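Local atomic coordinates of family 88 glycosyl hydrolase (Bacteroides thetaiotaomicron, PDB entry 5NOA), a protein that probably cleaves complex plant polysaccharides, acting as a lyase or glycoside hydrolase on rhamnose-capped arabinogalactan. Residues I137-M148 against V165-T176; I254-K262 against G306-Q314. All coordinates share one frame; numbering follows the deposited sequence.

In the fold
Two ways of joining helices in one predominantly helical fold appear here. Contact 1 packs helix 135-149 against helix 160-176, and contact 2 sets helix 250-266 against the loop before helix 310-328 and its first turn. No helix is common to both; their centres lie 28 Å apart and their nearest atoms about 8 Å, so they do not touch. Each is largely buried with a more exposed edge, and each has its centre about 17 Å from that of the chain. The chemistry differs: 137-148 meets 165-176 through methionine and aliphatic groups, with no polar bond joining the two segments, whereas 254-262 and 306-314 add an arginine-to-carbonyl bond and two water bridges to their apolar core.

Contact 1: I137-M148 against V165-T176; sequences IARAREVMEYQM and VMPVMTKLYNIT
M144 enters helix 160-176 as a knob, seated among V165, V168, M169 and L172, and this socket is the dense centre of a helix-on-helix contact in the (α/α)6 architecture expected of the six-hairpin glycosidase clan. The axes of the two segments, 137-148 and 165-176, cross at -112° and come no closer than 11.4 Å, a separation that long side chains bridge. Bends at chi2 and chi3 fold the M144 chain inside the socket: CG lies 3.9 Å from V168 CG1 and as near to L172 CD1, while CE turns to V165 CG1 at 3.8 Å and to the sulfur of M169. Further along, I137 CD1 and I175 CG2 meet tip to tip at 3.6 Å, with Y128 and N129 of helix 120-130 beside them. At the other end of 137-148, M148 SD runs past M169 CE at 3.8 Å.

The solvent side is looser. Here R141 and T176 slide past each other, and T176 CG2 lies 3.8 Å from R141 CD. The guanidinium grips E145 side-on, NE bonding OE2 at 2.9 Å and 172° and NH2 bonding OE1, which restrains its rotation; Y181 OH is a further partner of OE2. The T176 hydroxyl also bonds N178 N, and with an alanine here R141 would probably lose its methyl neighbour, N178 N its partner and L172 O one of two T176 donors. A chi1 of 66° turns T176 OG1 back to L172 O, 2.8 Å away, on the carbonyl face opposite to that used by T176 N.

Contact 2: I254-K262 against G306-Q314; sequences IDRFRTLAK and GFLDSAHYQ
The loop before helix 310-328 and its first turn, with D309 as N-cap bonded to H312 N, are laid against helix 250-266 through F307, L308 and Y313. L308 fills the apolar centre: its side chain crosses that of F257, with L308 CG 3.8 Å from F257 CE2, and its CD2 reaches A261 CB at 3.7 Å. L236 of helix 226-242 and L299 of helix 289-304 add to this core. Nearer the surface the F307 and I254 side chains cross at about a right angle, F307 CE1 lying 3.6 Å from I254 CD1.

R258 supplies the direct polar tie. Its chain, extended from CG to NE (chi2 -172°), carries NE to F307 O at 2.8 Å, with a nearly straight N-H approach of 160°. The bond lies in both the carbonyl and the guanidinium plane, and I254 CG2 covers one guanidinium face.

Y313 turns its ring edge to A261 O and lays one face under H312 CD2. A water donating to R258 O at 2.9 Å is 2.7 Å from Y313 OH; a second joins K262 O to H312 NE2. Apolar groups therefore exclude solvent centrally, while one arginine and two waters serve the carbonyls of F307, R258 and K262.

Contact 1: I137-M148 against V165-T176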
loop_
_atom_site.group_PDB
_atom_site.type_symbol
_atom_site.label_atom_id
_atom_site.label_comp_id
_atom_site.label_asym_id
_atom_site.label_seq_id
_atom_site.Cartn_x
_atom_site.Cartn_y
_atom_site.Cartn_z
ATOM N N ILE A 137 12.920 11.083 -12.830
ATOM C CA ILE A 137 13.058 11.180 -11.390
ATOM C C ILE A 137 13.537 12.556 -10.918
ATOM O O ILE A 137 13.800 12.764 -9.740
ATOM C CB ILE A 137 13.945 10.072 -10.805
ATOM C CG1 ILE A 137 15.353 10.127 -11.359
ATOM C CG2 ILE A 137 13.284 8.724 -11.021
ATOM C CD1 ILE A 137 16.302 9.222 -10.628
ATOM N N ALA A 138 13.618 13.521 -11.828
ATOM C CA ALA A 138 14.106 14.859 -11.457
ATOM C C ALA A 138 13.251 15.481 -10.362
ATOM O O ALA A 138 13.776 16.001 -9.372
ATOM C CB ALA A 138 14.187 15.728 -12.701
ATOM N N ARG A 139 11.944 15.475 -10.581
ATOM C CA ARG A 139 11.056 16.063 -9.601
ATOM C C ARG A 139 11.095 15.257 -8.302
ATOM O O ARG A 139 11.114 15.836 -7.216
ATOM C CB ARG A 139 9.642 16.215 -10.112
ATOM C CG ARG A 139 8.701 16.832 -9.087
ATOM C CD ARG A 139 9.033 18.242 -8.774
ATOM N NE ARG A 139 7.914 18.872 -8.119
ATOM C CZ ARG A 139 7.800 20.170 -7.862
ATOM N NH1 ARG A 139 8.794 21.008 -8.095
ATOM N NH2 ARG A 139 6.684 20.660 -7.353
ATOM N N ALA A 140 11.059 13.916 -8.395
ATOM C CA ALA A 140 11.095 13.100 -7.189
ATOM C C ALA A 140 12.301 13.464 -6.324
ATOM O O ALA A 140 12.208 13.645 -5.117
ATOM C CB ALA A 140 11.137 11.644 -7.549
ATOM N N ARG A 141 13.463 13.561 -6.982
ATOM C CA ARG A 141 14.674 13.884 -6.248
ATOM C C ARG A 141 14.647 15.313 -5.687
ATOM O O ARG A 141 15.042 15.541 -4.551
ATOM C CB ARG A 141 15.915 13.727 -7.138
ATOM C CG ARG A 141 16.325 12.281 -7.424
ATOM C CD ARG A 141 17.661 12.194 -8.156
ATOM N NE ARG A 141 18.595 12.926 -7.326
ATOM C CZ ARG A 141 19.655 13.596 -7.733
ATOM N NH1 ARG A 141 20.074 13.521 -8.996
ATOM N NH2 ARG A 141 20.307 14.362 -6.872
ATOM N N GLU A 142 14.174 16.272 -6.473
ATOM C CA GLU A 142 14.125 17.665 -6.026
ATOM C C GLU A 142 13.280 17.759 -4.759
ATOM O O GLU A 142 13.671 18.355 -3.774
ATOM C CB GLU A 142 13.518 18.554 -7.118
ATOM C CG GLU A 142 13.376 20.005 -6.676
ATOM C CD GLU A 142 12.505 20.867 -7.587
ATOM O OE1 GLU A 142 11.691 20.355 -8.410
ATOM O OE2 GLU A 142 12.629 22.116 -7.438
ATOM N N VAL A 143 12.109 17.137 -4.794
ATOM C CA VAL A 143 11.188 17.217 -3.685
ATOM C C VAL A 143 11.719 16.486 -2.482
ATOM O O VAL A 143 11.745 17.055 -1.367
ATOM C CB VAL A 143 9.810 16.663 -4.111
ATOM C CG1 VAL A 143 8.904 16.480 -2.916
ATOM C CG2 VAL A 143 9.167 17.585 -5.143
ATOM N N MET A 144 12.140 15.231 -2.655
ATOM C CA MET A 144 12.548 14.485 -1.464
ATOM C C MET A 144 13.839 15.013 -0.847
ATOM O O MET A 144 13.984 15.040 0.366
ATOM C CB MET A 144 12.679 12.984 -1.762
ATOM C CG MET A 144 11.413 12.297 -2.267
ATOM S SD MET A 144 9.861 12.749 -1.429
ATOM C CE MET A 144 10.173 12.200 0.246
ATOM N N GLU A 145 14.765 15.459 -1.691
ATOM C CA GLU A 145 16.011 16.028 -1.198
ATOM C C GLU A 145 15.779 17.363 -0.481
ATOM O O GLU A 145 16.414 17.616 0.541
ATOM C CB GLU A 145 17.072 16.044 -2.286
ATOM C CG GLU A 145 17.437 14.600 -2.663
ATOM C CD GLU A 145 18.133 14.364 -3.996
ATOM O OE1 GLU A 145 18.660 15.335 -4.602
ATOM O OE2 GLU A 145 18.160 13.175 -4.455
ATOM N N TYR A 146 14.846 18.198 -0.961
ATOM C CA TYR A 146 14.473 19.372 -0.193
ATOM C C TYR A 146 13.845 18.955 1.142
ATOM O O TYR A 146 14.214 19.440 2.214
ATOM C CB TYR A 146 13.497 20.267 -0.962
ATOM C CG TYR A 146 13.016 21.398 -0.079
ATOM C CD1 TYR A 146 13.861 22.471 0.225
ATOM C CD2 TYR A 146 11.752 21.375 0.499
ATOM C CE1 TYR A 146 13.444 23.465 1.093
ATOM C CE2 TYR A 146 11.328 22.384 1.335
ATOM C CZ TYR A 146 12.166 23.425 1.639
ATOM O OH TYR A 146 11.751 24.429 2.480
ATOM N N GLN A 147 12.893 18.036 1.106
ATOM C CA GLN A 147 12.264 17.574 2.335
ATOM C C GLN A 147 13.292 17.103 3.351
ATOM O O GLN A 147 13.242 17.468 4.524
ATOM C CB GLN A 147 11.268 16.477 2.029
ATOM C CG GLN A 147 10.472 15.985 3.210
ATOM C CD GLN A 147 9.358 15.073 2.782
ATOM O OE1 GLN A 147 8.699 15.323 1.779
ATOM N NE2 GLN A 147 9.122 14.038 3.572
ATOM N N MET A 148 14.249 16.294 2.904
ATOM C CA MET A 148 15.249 15.750 3.820
ATOM C C MET A 148 16.180 16.824 4.399
ATOM O O MET A 148 16.756 16.627 5.458
ATOM C CB MET A 148 16.070 14.646 3.152
ATOM C CG MET A 148 15.238 13.421 2.827
ATOM S SD MET A 148 16.223 12.046 2.202
ATOM C CE MET A 148 16.858 12.671 0.656
ATOM N N VAL A 165 5.119 6.755 1.045
ATOM C CA VAL A 165 6.430 7.364 0.981
ATOM C C VAL A 165 7.576 6.440 1.361
ATOM O O VAL A 165 8.674 6.605 0.829
ATOM C CB VAL A 165 6.538 8.705 1.740
ATOM C CG1 VAL A 165 7.717 9.511 1.242
ATOM C CG2 VAL A 165 5.279 9.523 1.580
ATOM N N MET A 166 7.395 5.461 2.242
ATOM C CA MET A 166 8.558 4.640 2.592
ATOM C C MET A 166 9.216 4.035 1.376
ATOM O O MET A 166 10.432 4.080 1.282
ATOM C CB MET A 166 8.230 3.559 3.601
ATOM C CG MET A 166 7.839 4.067 4.971
ATOM S SD MET A 166 7.781 2.810 6.250
ATOM C CE MET A 166 6.669 1.622 5.529
ATOM N N PRO A 167 8.453 3.462 0.425
ATOM C CA PRO A 167 9.109 2.868 -0.754
ATOM C C PRO A 167 9.729 3.880 -1.696
ATOM O O PRO A 167 10.627 3.523 -2.472
ATOM C CB PRO A 167 7.992 2.057 -1.428
ATOM C CG PRO A 167 6.940 1.916 -0.342
ATOM C CD PRO A 167 7.009 3.206 0.402
ATOM N N VAL A 168 9.330 5.147 -1.621
ATOM C CA VAL A 168 10.033 6.200 -2.346
ATOM C C VAL A 168 11.464 6.297 -1.857
ATOM O O VAL A 168 12.401 6.447 -2.635
ATOM C CB VAL A 168 9.328 7.564 -2.189
ATOM C CG1 VAL A 168 10.153 8.695 -2.834
ATOM C CG2 VAL A 168 7.954 7.545 -2.835
ATOM N N MET A 169 11.626 6.199 -0.545
ATOM C CA MET A 169 12.956 6.339 0.061
ATOM C C MET A 169 13.884 5.228 -0.377
ATOM O O MET A 169 15.038 5.459 -0.747
ATOM C CB MET A 169 12.859 6.398 1.580
ATOM C CG MET A 169 11.865 7.423 2.133
ATOM S SD MET A 169 12.145 9.125 1.632
ATOM C CE MET A 169 13.302 9.637 2.899
ATOM N N THR A 170 13.374 3.995 -0.359
ATOM C CA THR A 170 14.201 2.859 -0.751
ATOM C C THR A 170 14.459 2.865 -2.263
ATOM O O THR A 170 15.575 2.537 -2.700
ATOM C CB THR A 170 13.587 1.539 -0.280
ATOM O OG1 THR A 170 12.214 1.481 -0.634
ATOM C CG2 THR A 170 13.678 1.365 1.216
ATOM N N LYS A 171 13.463 3.187 -3.091
ATOM C CA LYS A 171 13.659 3.201 -4.551
ATOM C C LYS A 171 14.664 4.274 -4.920
ATOM O O LYS A 171 15.549 4.046 -5.749
ATOM C CB LYS A 171 12.339 3.374 -5.257
ATOM C CG LYS A 171 11.452 2.148 -5.170
ATOM C CD LYS A 171 10.072 2.431 -5.762
ATOM C CE LYS A 171 9.103 1.303 -5.540
ATOM N NZ LYS A 171 9.395 0.128 -6.389
ATOM N N LEU A 172 14.552 5.457 -4.314
ATOM C CA LEU A 172 15.497 6.508 -4.652
ATOM C C LEU A 172 16.887 6.235 -4.112
ATOM O O LEU A 172 17.860 6.612 -4.747
ATOM C CB LEU A 172 14.980 7.895 -4.246
ATOM C CG LEU A 172 13.767 8.394 -5.075
ATOM C CD1 LEU A 172 13.320 9.717 -4.470
ATOM C CD2 LEU A 172 14.118 8.598 -6.542
ATOM N N TYR A 173 16.964 5.556 -2.969
ATOM C CA TYR A 173 18.287 5.100 -2.518
ATOM C C TYR A 173 18.944 4.212 -3.555
ATOM O O TYR A 173 20.114 4.367 -3.892
ATOM C CB TYR A 173 18.232 4.391 -1.160
ATOM C CG TYR A 173 19.578 3.840 -0.818
ATOM C CD1 TYR A 173 20.572 4.699 -0.349
ATOM C CD2 TYR A 173 19.926 2.527 -1.102
ATOM C CE1 TYR A 173 21.839 4.262 -0.099
ATOM C CE2 TYR A 173 21.193 2.072 -0.891
ATOM C CZ TYR A 173 22.158 2.938 -0.370
ATOM O OH TYR A 173 23.407 2.473 -0.144
ATOM N N ASN A 174 18.204 3.239 -4.052
ATOM C CA ASN A 174 18.841 2.273 -4.954
ATOM C C ASN A 174 19.308 2.904 -6.247
ATOM O O ASN A 174 20.255 2.415 -6.848
ATOM C CB ASN A 174 17.926 1.051 -5.175
ATOM C CG ASN A 174 17.917 0.092 -3.984
ATOM O OD1 ASN A 174 18.878 -0.017 -3.252
ATOM N ND2 ASN A 174 16.816 -0.631 -3.814
ATOM N N ILE A 175 18.658 3.991 -6.667
ATOM C CA ILE A 175 19.106 4.745 -7.825
ATOM C C ILE A 175 20.287 5.650 -7.514
ATOM O O ILE A 175 21.268 5.629 -8.241
ATOM C CB ILE A 175 17.949 5.564 -8.416
ATOM C CG1 ILE A 175 16.883 4.622 -8.989
ATOM C CG2 ILE A 175 18.457 6.535 -9.475
ATOM C CD1 ILE A 175 15.538 5.264 -9.187
ATOM N N THR A 176 20.168 6.467 -6.475
ATOM C CA THR A 176 21.134 7.527 -6.184
ATOM C C THR A 176 22.318 7.047 -5.344
ATOM O O THR A 176 23.380 7.671 -5.353
ATOM C CB THR A 176 20.480 8.709 -5.417
ATOM O OG1 THR A 176 20.060 8.267 -4.122
ATOM C CG2 THR A 176 19.294 9.310 -6.205
#

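Contact 2: I254-K262 against G306-Q314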
loop_
_atom_site.group_PDB
_atom_site.type_symbol
_atom_site.label_atom_id
_atom_site.label_comp_id
_atom_site.label_asym_id
_atom_site.label_seq_id
_atom_site.Cartn_x
_atom_site.Cartn_y
_atom_site.Cartn_z
ATOM N N ILE A 254 12.330 -5.125 10.338
ATOM C CA ILE A 254 11.933 -6.516 10.373
ATOM C C ILE A 254 11.133 -6.790 11.629
ATOM O O ILE A 254 10.077 -7.463 11.578
ATOM C CB ILE A 254 13.168 -7.444 10.301
ATOM C CG1 ILE A 254 13.867 -7.297 8.926
ATOM C CG2 ILE A 254 12.801 -8.879 10.641
ATOM C CD1 ILE A 254 15.200 -7.974 8.837
ATOM N N ASP A 255 11.636 -6.290 12.753
ATOM C CA ASP A 255 10.977 -6.538 14.035
ATOM C C ASP A 255 9.550 -5.993 14.033
ATOM O O ASP A 255 8.620 -6.653 14.489
ATOM C CB ASP A 255 11.770 -5.945 15.209
ATOM C CG ASP A 255 13.035 -6.737 15.566
ATOM O OD1 ASP A 255 13.237 -7.834 15.019
ATOM O OD2 ASP A 255 13.840 -6.216 16.378
ATOM N N ARG A 256 9.381 -4.780 13.515
ATOM C CA ARG A 256 8.040 -4.208 13.449
ATOM C C ARG A 256 7.146 -4.937 12.460
ATOM O O ARG A 256 5.961 -5.126 12.709
ATOM C CB ARG A 256 8.094 -2.717 13.113
ATOM C CG ARG A 256 6.750 -2.028 13.033
ATOM C CD ARG A 256 5.916 -2.021 14.292
ATOM N NE ARG A 256 6.508 -1.150 15.288
ATOM C CZ ARG A 256 7.088 -1.540 16.402
ATOM N NH1 ARG A 256 7.226 -2.853 16.722
ATOM N NH2 ARG A 256 7.607 -0.620 17.192
ATOM N N PHE A 257 7.695 -5.304 11.320
ATOM C CA PHE A 257 6.934 -6.093 10.355
ATOM C C PHE A 257 6.413 -7.379 10.998
ATOM O O PHE A 257 5.257 -7.713 10.826
ATOM C CB PHE A 257 7.826 -6.387 9.162
ATOM C CG PHE A 257 7.164 -7.122 8.051
ATOM C CD1 PHE A 257 6.173 -6.552 7.297
ATOM C CD2 PHE A 257 7.624 -8.358 7.667
ATOM C CE1 PHE A 257 5.597 -7.217 6.221
ATOM C CE2 PHE A 257 7.045 -9.032 6.610
ATOM C CZ PHE A 257 6.031 -8.462 5.897
ATOM N N ARG A 258 7.270 -8.056 11.756
ATOM C CA ARG A 258 6.845 -9.284 12.400
ATOM C C ARG A 258 5.769 -9.057 13.461
ATOM O O ARG A 258 4.841 -9.871 13.561
ATOM C CB ARG A 258 8.026 -10.017 13.019
ATOM C CG ARG A 258 8.951 -10.590 11.942
ATOM C CD ARG A 258 9.971 -11.465 12.602
ATOM N NE ARG A 258 10.967 -11.990 11.717
ATOM C CZ ARG A 258 12.276 -11.914 11.893
ATOM N NH1 ARG A 258 12.841 -11.351 12.951
ATOM N NH2 ARG A 258 13.023 -12.462 10.965
ATOM N N THR A 259 5.894 -7.975 14.253
ATOM C CA THR A 259 4.889 -7.720 15.302
ATOM C C THR A 259 3.539 -7.363 14.677
ATOM O O THR A 259 2.475 -7.864 15.071
ATOM C CB THR A 259 5.323 -6.634 16.312
ATOM O OG1 THR A 259 5.426 -5.287 15.747
ATOM C CG2 THR A 259 6.557 -7.031 17.003
ATOM N N LEU A 260 3.593 -6.516 13.669
ATOM C CA LEU A 260 2.365 -6.109 12.980
ATOM C C LEU A 260 1.711 -7.300 12.285
ATOM O O LEU A 260 0.501 -7.504 12.394
ATOM C CB LEU A 260 2.700 -5.013 11.978
ATOM C CG LEU A 260 1.555 -4.425 11.199
ATOM C CD1 LEU A 260 0.519 -3.815 12.105
ATOM C CD2 LEU A 260 2.043 -3.425 10.164
ATOM N N ALA A 261 2.523 -8.116 11.620
ATOM C CA ALA A 261 1.950 -9.300 10.975
ATOM C C ALA A 261 1.222 -10.215 11.938
ATOM O O ALA A 261 0.128 -10.731 11.653
ATOM C CB ALA A 261 3.044 -10.093 10.266
ATOM N N LYS A 262 1.818 -10.396 13.111
ATOM C CA LYS A 262 1.220 -11.302 14.082
ATOM C C LYS A 262 -0.114 -10.813 14.563
ATOM O O LYS A 262 -1.090 -11.579 14.655
ATOM C CB LYS A 262 2.206 -11.511 15.249
ATOM C CG LYS A 262 1.858 -12.619 16.219
ATOM C CD LYS A 262 2.977 -12.835 17.263
ATOM C CE LYS A 262 2.559 -13.732 18.416
ATOM N NZ LYS A 262 2.172 -15.096 18.014
ATOM N N GLY A 306 11.001 -14.714 3.672
ATOM C CA GLY A 306 11.762 -15.252 4.765
ATOM C C GLY A 306 11.726 -14.480 6.055
ATOM O O GLY A 306 12.560 -14.686 6.923
ATOM N N PHE A 307 10.745 -13.611 6.182
ATOM C CA PHE A 307 10.564 -12.838 7.407
ATOM C C PHE A 307 9.479 -13.333 8.319
ATOM O O PHE A 307 9.507 -13.019 9.514
ATOM C CB PHE A 307 10.333 -11.382 7.040
ATOM C CG PHE A 307 11.476 -10.785 6.306
ATOM C CD1 PHE A 307 12.681 -10.560 6.953
ATOM C CD2 PHE A 307 11.382 -10.498 4.964
ATOM C CE1 PHE A 307 13.754 -10.040 6.271
ATOM C CE2 PHE A 307 12.460 -9.983 4.269
ATOM C CZ PHE A 307 13.643 -9.748 4.926
ATOM N N LEU A 308 8.521 -14.077 7.776
ATOM C CA LEU A 308 7.359 -14.555 8.517
ATOM C C LEU A 308 7.275 -16.053 8.490
ATOM O O LEU A 308 7.665 -16.666 7.503
ATOM C CB LEU A 308 6.038 -13.972 7.937
ATOM C CG LEU A 308 5.943 -12.456 7.944
ATOM C CD1 LEU A 308 4.611 -12.057 7.328
ATOM C CD2 LEU A 308 6.095 -11.878 9.342
ATOM N N ASP A 309 6.758 -16.622 9.562
ATOM C CA ASP A 309 6.676 -18.068 9.752
ATOM C C ASP A 309 5.677 -18.696 8.769
ATOM O O ASP A 309 4.481 -18.456 8.855
ATOM C CB ASP A 309 6.260 -18.300 11.206
ATOM C CG ASP A 309 6.182 -19.767 11.638
ATOM O OD1 ASP A 309 5.729 -20.609 10.867
ATOM O OD2 ASP A 309 6.516 -20.031 12.820
ATOM N N SER A 310 6.150 -19.512 7.834
ATOM C CA SER A 310 5.270 -20.107 6.805
ATOM C C SER A 310 4.073 -20.841 7.345
ATOM O O SER A 310 2.947 -20.656 6.895
ATOM C CB SER A 310 6.059 -21.067 5.927
ATOM O OG SER A 310 7.081 -20.352 5.285
ATOM N N ALA A 311 4.333 -21.752 8.283
ATOM C CA ALA A 311 3.287 -22.610 8.844
ATOM C C ALA A 311 2.219 -21.798 9.580
ATOM O O ALA A 311 1.047 -22.155 9.557
ATOM C CB ALA A 311 3.887 -23.661 9.768
ATOM N N HIS A 312 2.632 -20.727 10.255
ATOM C CA HIS A 312 1.719 -19.907 11.037
ATOM C C HIS A 312 0.850 -19.061 10.098
ATOM O O HIS A 312 -0.365 -18.953 10.294
ATOM C CB HIS A 312 2.490 -18.983 11.994
ATOM C CG HIS A 312 1.627 -18.129 12.878
ATOM N ND1 HIS A 312 1.180 -18.529 14.120
ATOM C CD2 HIS A 312 1.164 -16.871 12.698
ATOM C CE1 HIS A 312 0.460 -17.555 14.653
ATOM N NE2 HIS A 312 0.440 -16.538 13.809
ATOM N N TYR A 313 1.449 -18.453 9.083
ATOM C CA TYR A 313 0.758 -17.434 8.290
ATOM C C TYR A 313 0.080 -17.997 7.061
ATOM O O TYR A 313 -0.881 -17.388 6.595
ATOM C CB TYR A 313 1.680 -16.287 7.923
ATOM C CG TYR A 313 2.062 -15.465 9.119
ATOM C CD1 TYR A 313 1.180 -14.524 9.632
ATOM C CD2 TYR A 313 3.289 -15.594 9.753
ATOM C CE1 TYR A 313 1.520 -13.748 10.717
ATOM C CE2 TYR A 313 3.639 -14.828 10.845
ATOM C CZ TYR A 313 2.732 -13.899 11.349
ATOM O OH TYR A 313 3.047 -13.137 12.415
ATOM N N GLN A 314 0.579 -19.077 6.468
ATOM C CA GLN A 314 -0.038 -19.535 5.219
ATOM C C GLN A 314 -1.541 -19.820 5.352
ATOM O O GLN A 314 -2.309 -19.433 4.469
ATOM C CB GLN A 314 0.692 -20.736 4.612
ATOM C CG GLN A 314 0.384 -20.884 3.134
ATOM C CD GLN A 314 0.807 -19.702 2.286
ATOM O OE1 GLN A 314 1.955 -19.269 2.358
ATOM N NE2 GLN A 314 -0.102 -19.194 1.456
HETATM O O HOH W 1 5.504 -12.629 13.279
HETATM O O HOH W 2 -1.061 -14.377 14.915
#